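Local atomic coordinates of response regulator (PDB entry 3T0Y), a protein that is a PhyR-type response regulator whose sigma-like domain, the part present here, probably sequesters an anti-sigma factor in the general stress response. Residues Tyr45-Leu53 with Leu70-Ser81. Sequence-based numbering, arbitrary orientation.
Sequences YVRVALEAL and LYRVFHAIWLSS
Tyr45 reaches from helix 39-54 onto the C-terminal part of helix 66-80 in the PhyR sigma2-like domain, where segments 45-53 and 70-80 cross at 111°, their axes 8.9 Å apart at the closest. CB of Tyr45 lies 3.5 Å from CE2 of Phe74. Beyond it the ring runs alongside helix 66-80: CD1 meets CD1 of Ile77, and the indole edge of Trp78 points at one face in a T-shaped stack, planes at 69°, with Trp78 CD1 3.7 Å above the plane of the Tyr45 ring, over its centre. Further out, Tyr45 CE1 lies 3.6 Å from Ser81 CB, which sits in the plane of the ring, and at the tip the Tyr45 hydroxyl OH donates to Ser81 OG.

The middle of the crossing is apolar. Ile77 is a knob among Tyr45, Val48, Ala49 and Ala52; Ile77 CG1, placed between its backbone N and carbonyl carbon (chi1 61°), rests 3.9 Å from CB of Ala49. The CA atoms of Ala49 and Phe74 come within 5.3 Å, consistent with the small alanine methyl. Toward the other end, Leu53 and Val73 meet tip to tip.

Ser81 OG passes the tyrosine's bond on, donating to Trp78 O at 2.9 Å, a carbonyl that also accepts from Ser81 N.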
ATOM      1  N   TYR C  45       5.907   1.410  -3.823  1.00 23.32           N
ATOM      2  CA  TYR C  45       6.826   2.544  -3.769  1.00 22.37           C
ATOM      3  C   TYR C  45       8.248   2.154  -4.174  1.00 22.47           C
ATOM      4  O   TYR C  45       8.976   2.933  -4.792  1.00 22.27           O
ATOM      5  CB  TYR C  45       6.806   3.184  -2.373  1.00 22.80           C
ATOM      6  CG  TYR C  45       5.678   4.167  -2.202  1.00 23.67           C
ATOM      7  CD1 TYR C  45       5.670   5.363  -2.921  1.00 24.56           C
ATOM      8  CD2 TYR C  45       4.611   3.897  -1.352  1.00 25.08           C
ATOM      9  CE1 TYR C  45       4.638   6.275  -2.783  1.00 25.48           C
ATOM     10  CE2 TYR C  45       3.564   4.809  -1.199  1.00 24.98           C
ATOM     11  CZ  TYR C  45       3.592   5.998  -1.922  1.00 24.46           C
ATOM     12  OH  TYR C  45       2.588   6.917  -1.782  1.00 22.48           O
ATOM     13  N   VAL C  46       8.632   0.944  -3.806  1.00 16.86           N
ATOM     14  CA  VAL C  46       9.883   0.395  -4.262  1.00 25.50           C
ATOM     15  C   VAL C  46       9.911   0.299  -5.798  1.00 25.34           C
ATOM     16  O   VAL C  46      10.912   0.654  -6.433  1.00 17.65           O
ATOM     17  CB  VAL C  46      10.139  -1.004  -3.644  1.00 19.66           C
ATOM     18  CG1 VAL C  46      11.456  -1.547  -4.149  1.00 24.10           C
ATOM     19  CG2 VAL C  46      10.127  -0.919  -2.117  1.00 20.74           C
ATOM     20  N   ARG C  47       8.825  -0.211  -6.390  1.00 22.83           N
ATOM     21  CA  ARG C  47       8.759  -0.349  -7.842  1.00 26.40           C
ATOM     22  C   ARG C  47       8.931   1.015  -8.489  1.00 28.32           C
ATOM     23  O   ARG C  47       9.766   1.196  -9.361  1.00 30.09           O
ATOM     24  CB  ARG C  47       7.441  -0.999  -8.299  1.00 24.43           C
ATOM     25  CG  ARG C  47       7.402  -2.523  -8.141  1.00 29.19           C
ATOM     26  CD  ARG C  47       6.231  -3.161  -8.925  1.00 36.88           C
ATOM     27  NE  ARG C  47       4.966  -2.495  -8.636  1.00 35.70           N
ATOM     28  CZ  ARG C  47       4.154  -2.826  -7.637  1.00 36.46           C
ATOM     29  NH1 ARG C  47       4.463  -3.839  -6.834  1.00 33.66           N
ATOM     30  NH2 ARG C  47       3.032  -2.144  -7.439  1.00 36.97           N
ATOM     31  N   VAL C  48       8.144   1.983  -8.051  1.00 23.61           N
ATOM     32  CA  VAL C  48       8.244   3.321  -8.607  1.00 28.04           C
ATOM     33  C   VAL C  48       9.691   3.833  -8.567  1.00 35.50           C
ATOM     34  O   VAL C  48      10.164   4.496  -9.515  1.00 33.97           O
ATOM     35  CB  VAL C  48       7.342   4.297  -7.848  1.00 29.46           C
ATOM     36  CG1 VAL C  48       7.623   5.724  -8.293  1.00 31.77           C
ATOM     37  CG2 VAL C  48       5.860   3.921  -8.044  1.00 25.22           C
ATOM     38  N   ALA C  49      10.387   3.506  -7.479  1.00 23.48           N
ATOM     39  CA  ALA C  49      11.767   3.968  -7.269  1.00 31.17           C
ATOM     40  C   ALA C  49      12.705   3.325  -8.255  1.00 29.64           C
ATOM     41  O   ALA C  49      13.539   3.997  -8.849  1.00 31.65           O
ATOM     42  CB  ALA C  49      12.243   3.664  -5.856  1.00 25.04           C
ATOM     43  N   LEU C  50      12.578   2.015  -8.407  1.00 26.58           N
ATOM     44  CA  LEU C  50      13.464   1.276  -9.276  1.00 30.34           C
ATOM     45  C   LEU C  50      13.218   1.679 -10.718  1.00 35.79           C
ATOM     46  O   LEU C  50      14.122   1.631 -11.544  1.00 39.17           O
ATOM     47  CB  LEU C  50      13.261  -0.229  -9.097  1.00 29.54           C
ATOM     48  CG  LEU C  50      13.552  -0.664  -7.661  1.00 26.01           C
ATOM     49  CD1 LEU C  50      13.228  -2.126  -7.442  1.00 28.83           C
ATOM     50  CD2 LEU C  50      15.001  -0.378  -7.338  1.00 32.08           C
ATOM     51  N   GLU C  51      12.000   2.092 -11.024  1.00 35.38           N
ATOM     52  CA  GLU C  51      11.684   2.493 -12.387  1.00 38.15           C
ATOM     53  C   GLU C  51      12.248   3.868 -12.667  1.00 37.99           C
ATOM     54  O   GLU C  51      12.696   4.147 -13.774  1.00 40.37           O
ATOM     55  CB  GLU C  51      10.176   2.454 -12.636  1.00 37.16           C
ATOM     56  CG  GLU C  51       9.659   1.039 -12.854  1.00 42.82           C
ATOM     57  CD  GLU C  51       8.143   0.969 -12.887  1.00 57.39           C
ATOM     58  OE1 GLU C  51       7.498   1.913 -12.367  1.00 55.17           O
ATOM     59  OE2 GLU C  51       7.601  -0.023 -13.432  1.00 57.33           O
ATOM     60  N   ALA C  52      12.228   4.730 -11.659  1.00 39.34           N
ATOM     61  CA  ALA C  52      12.840   6.044 -11.786  1.00 40.38           C
ATOM     62  C   ALA C  52      14.320   5.882 -12.145  1.00 41.64           C
ATOM     63  O   ALA C  52      14.903   6.697 -12.876  1.00 41.46           O
ATOM     64  CB  ALA C  52      12.681   6.824 -10.486  1.00 38.05           C
ATOM     65  N   LEU C  53      14.922   4.809 -11.638  1.00 37.78           N
ATOM     66  CA  LEU C  53      16.347   4.588 -11.825  1.00 37.61           C
ATOM     67  C   LEU C  53      16.635   3.890 -13.148  1.00 41.77           C
ATOM     68  O   LEU C  53      17.553   4.280 -13.871  1.00 37.28           O
ATOM     69  CB  LEU C  53      16.925   3.776 -10.667  1.00 36.71           C
ATOM     70  CG  LEU C  53      17.105   4.497  -9.329  1.00 38.21           C
ATOM     71  CD1 LEU C  53      17.115   3.494  -8.178  1.00 28.98           C
ATOM     72  CD2 LEU C  53      18.379   5.358  -9.329  1.00 32.95           C
ATOM     73  N   LEU C  70      20.117   4.421  -2.610  1.00 20.88           N
ATOM     74  CA  LEU C  70      18.841   3.799  -2.938  1.00 20.15           C
ATOM     75  C   LEU C  70      17.704   4.347  -2.056  1.00 24.91           C
ATOM     76  O   LEU C  70      16.651   4.742  -2.557  1.00 20.10           O
ATOM     77  CB  LEU C  70      18.932   2.286  -2.748  1.00 20.93           C
ATOM     78  CG  LEU C  70      17.621   1.521  -2.916  1.00 22.80           C
ATOM     79  CD1 LEU C  70      17.054   1.692  -4.331  1.00 17.26           C
ATOM     80  CD2 LEU C  70      17.769   0.040  -2.551  1.00 23.59           C
ATOM     81  N   TYR C  71      17.914   4.372  -0.746  1.00 20.90           N
ATOM     82  CA  TYR C  71      16.900   4.916   0.146  1.00 19.54           C
ATOM     83  C   TYR C  71      16.698   6.400  -0.080  1.00 16.98           C
ATOM     84  O   TYR C  71      15.620   6.901   0.135  1.00 18.78           O
ATOM     85  CB  TYR C  71      17.286   4.717   1.597  1.00 19.38           C
ATOM     86  CG  TYR C  71      17.087   3.324   2.131  1.00 22.45           C
ATOM     87  CD1 TYR C  71      17.758   2.239   1.583  1.00 20.86           C
ATOM     88  CD2 TYR C  71      16.259   3.105   3.226  1.00 19.26           C
ATOM     89  CE1 TYR C  71      17.605   0.977   2.102  1.00 20.79           C
ATOM     90  CE2 TYR C  71      16.087   1.850   3.749  1.00 19.17           C
ATOM     91  CZ  TYR C  71      16.772   0.787   3.190  1.00 22.17           C
ATOM     92  OH  TYR C  71      16.615  -0.464   3.730  1.00 20.29           O
ATOM     93  N   ARG C  72      17.747   7.112  -0.469  1.00 16.54           N
ATOM     94  CA  ARG C  72      17.595   8.514  -0.856  1.00 18.37           C
ATOM     95  C   ARG C  72      16.622   8.652  -2.023  1.00 18.79           C
ATOM     96  O   ARG C  72      15.748   9.513  -1.996  1.00 21.03           O
ATOM     97  CB  ARG C  72      18.958   9.146  -1.198  1.00 20.95           C
ATOM     98  CG  ARG C  72      18.878  10.607  -1.555  1.00 21.92           C
ATOM     99  CD  ARG C  72      20.265  11.194  -1.823  1.00 27.52           C
ATOM    100  NE  ARG C  72      20.206  12.467  -2.541  1.00 27.30           N
ATOM    101  CZ  ARG C  72      20.302  13.672  -1.981  1.00 32.33           C
ATOM    102  NH1 ARG C  72      20.469  13.807  -0.670  1.00 26.89           N
ATOM    103  NH2 ARG C  72      20.237  14.756  -2.744  1.00 37.44           N
ATOM    104  N   VAL C  73      16.743   7.791  -3.035  1.00 18.60           N
ATOM    105  CA  VAL C  73      15.800   7.851  -4.152  1.00 20.01           C
ATOM    106  C   VAL C  73      14.393   7.421  -3.733  1.00 23.69           C
ATOM    107  O   VAL C  73      13.406   8.061  -4.100  1.00 26.04           O
ATOM    108  CB  VAL C  73      16.249   7.028  -5.366  1.00 24.38           C
ATOM    109  CG1 VAL C  73      15.093   6.912  -6.374  1.00 27.00           C
ATOM    110  CG2 VAL C  73      17.445   7.667  -6.017  1.00 23.55           C
ATOM    111  N   PHE C  74      14.300   6.335  -2.970  1.00 18.93           N
ATOM    112  CA  PHE C  74      13.009   5.884  -2.479  1.00 20.78           C
ATOM    113  C   PHE C  74      12.301   7.021  -1.760  1.00 20.05           C
ATOM    114  O   PHE C  74      11.144   7.334  -2.041  1.00 20.82           O
ATOM    115  CB  PHE C  74      13.178   4.712  -1.519  1.00 19.54           C
ATOM    116  CG  PHE C  74      11.900   4.295  -0.866  1.00 22.32           C
ATOM    117  CD1 PHE C  74      11.452   4.929   0.286  1.00 12.93           C
ATOM    118  CD2 PHE C  74      11.127   3.282  -1.416  1.00 18.70           C
ATOM    119  CE1 PHE C  74      10.267   4.547   0.878  1.00 18.53           C
ATOM    120  CE2 PHE C  74       9.930   2.887  -0.816  1.00 19.42           C
ATOM    121  CZ  PHE C  74       9.502   3.517   0.333  1.00 15.70           C
ATOM    122  N   HIS C  75      13.001   7.636  -0.818  1.00 19.20           N
ATOM    123  CA  HIS C  75      12.401   8.724  -0.072  1.00 23.27           C
ATOM    124  C   HIS C  75      11.913   9.844  -1.002  1.00 27.57           C
ATOM    125  O   HIS C  75      10.853  10.410  -0.783  1.00 28.06           O
ATOM    126  CB  HIS C  75      13.349   9.298   0.973  1.00 18.81           C
ATOM    127  CG  HIS C  75      12.741  10.423   1.730  1.00 23.95           C
ATOM    128  ND1 HIS C  75      11.829  10.220   2.749  1.00 31.51           N
ATOM    129  CD2 HIS C  75      12.841  11.765   1.570  1.00 28.77           C
ATOM    130  CE1 HIS C  75      11.416  11.394   3.198  1.00 33.44           C
ATOM    131  NE2 HIS C  75      12.012  12.347   2.501  1.00 28.99           N
ATOM    132  N   ALA C  76      12.685  10.147  -2.040  1.00 25.80           N
ATOM    133  CA  ALA C  76      12.355  11.227  -2.961  1.00 26.58           C
ATOM    134  C   ALA C  76      11.075  10.948  -3.741  1.00 27.09           C
ATOM    135  O   ALA C  76      10.248  11.845  -3.937  1.00 28.76           O
ATOM    136  CB  ALA C  76      13.503  11.465  -3.929  1.00 27.85           C
ATOM    137  N   ILE C  77      10.907   9.718  -4.206  1.00 21.22           N
ATOM    138  CA  ILE C  77       9.703   9.416  -4.966  1.00 26.20           C
ATOM    139  C   ILE C  77       8.539   9.252  -3.999  1.00 29.77           C
ATOM    140  O   ILE C  77       7.412   9.581  -4.323  1.00 31.09           O
ATOM    141  CB  ILE C  77       9.852   8.187  -5.915  1.00 30.28           C
ATOM    142  CG1 ILE C  77      10.162   6.913  -5.131  1.00 30.05           C
ATOM    143  CG2 ILE C  77      10.913   8.438  -6.991  1.00 22.37           C
ATOM    144  CD1 ILE C  77       8.929   6.224  -4.605  1.00 30.77           C
ATOM    145  N   TRP C  78       8.820   8.756  -2.799  1.00 29.84           N
ATOM    146  CA  TRP C  78       7.774   8.606  -1.794  1.00 28.07           C
ATOM    147  C   TRP C  78       7.197   9.966  -1.441  1.00 29.07           C
ATOM    148  O   TRP C  78       5.981  10.170  -1.416  1.00 28.40           O
ATOM    149  CB  TRP C  78       8.320   7.953  -0.527  1.00 25.36           C
ATOM    150  CG  TRP C  78       7.311   7.923   0.558  1.00 22.05           C
ATOM    151  CD1 TRP C  78       6.239   7.090   0.655  1.00 24.08           C
ATOM    152  CD2 TRP C  78       7.270   8.768   1.708  1.00 26.87           C
ATOM    153  NE1 TRP C  78       5.518   7.371   1.795  1.00 22.62           N
ATOM    154  CE2 TRP C  78       6.137   8.391   2.466  1.00 22.60           C
ATOM    155  CE3 TRP C  78       8.076   9.811   2.174  1.00 26.79           C
ATOM    156  CZ2 TRP C  78       5.785   9.029   3.659  1.00 22.18           C
ATOM    157  CZ3 TRP C  78       7.737  10.431   3.361  1.00 27.11           C
ATOM    158  CH2 TRP C  78       6.596  10.035   4.094  1.00 26.05           C
ATOM    159  N   LEU C  79       8.103  10.888  -1.170  1.00 26.97           N
ATOM    160  CA  LEU C  79       7.771  12.259  -0.851  1.00 32.76           C
ATOM    161  C   LEU C  79       6.901  12.872  -1.935  1.00 35.32           C
ATOM    162  O   LEU C  79       5.818  13.385  -1.659  1.00 35.84           O
ATOM    163  CB  LEU C  79       9.067  13.060  -0.744  1.00 35.55           C
ATOM    164  CG  LEU C  79       9.021  14.259   0.182  1.00 38.33           C
ATOM    165  CD1 LEU C  79       8.438  13.823   1.516  1.00 40.36           C
ATOM    166  CD2 LEU C  79      10.413  14.828   0.350  1.00 34.65           C
ATOM    167  N   SER C  80       7.386  12.808  -3.172  1.00 32.31           N
ATOM    168  CA  SER C  80       6.718  13.424  -4.316  1.00 40.24           C
ATOM    169  C   SER C  80       5.389  12.765  -4.731  1.00 44.26           C
ATOM    170  O   SER C  80       4.700  13.251  -5.631  1.00 41.60           O
ATOM    171  CB  SER C  80       7.657  13.430  -5.527  1.00 38.95           C
ATOM    172  OG  SER C  80       7.585  12.195  -6.229  1.00 42.16           O
ATOM    173  N   SER C  81       5.031  11.652  -4.103  1.00 42.38           N
ATOM    174  CA  SER C  81       3.811  10.968  -4.506  1.00 42.56           C
ATOM    175  C   SER C  81       2.577  11.742  -4.025  1.00 37.91           C
ATOM    176  O   SER C  81       1.492  11.583  -4.572  1.00 44.39           O
ATOM    177  CB  SER C  81       3.803   9.493  -4.050  1.00 31.76           C
ATOM    178  OG  SER C  81       3.454   9.366  -2.681  1.00 33.53           O
TER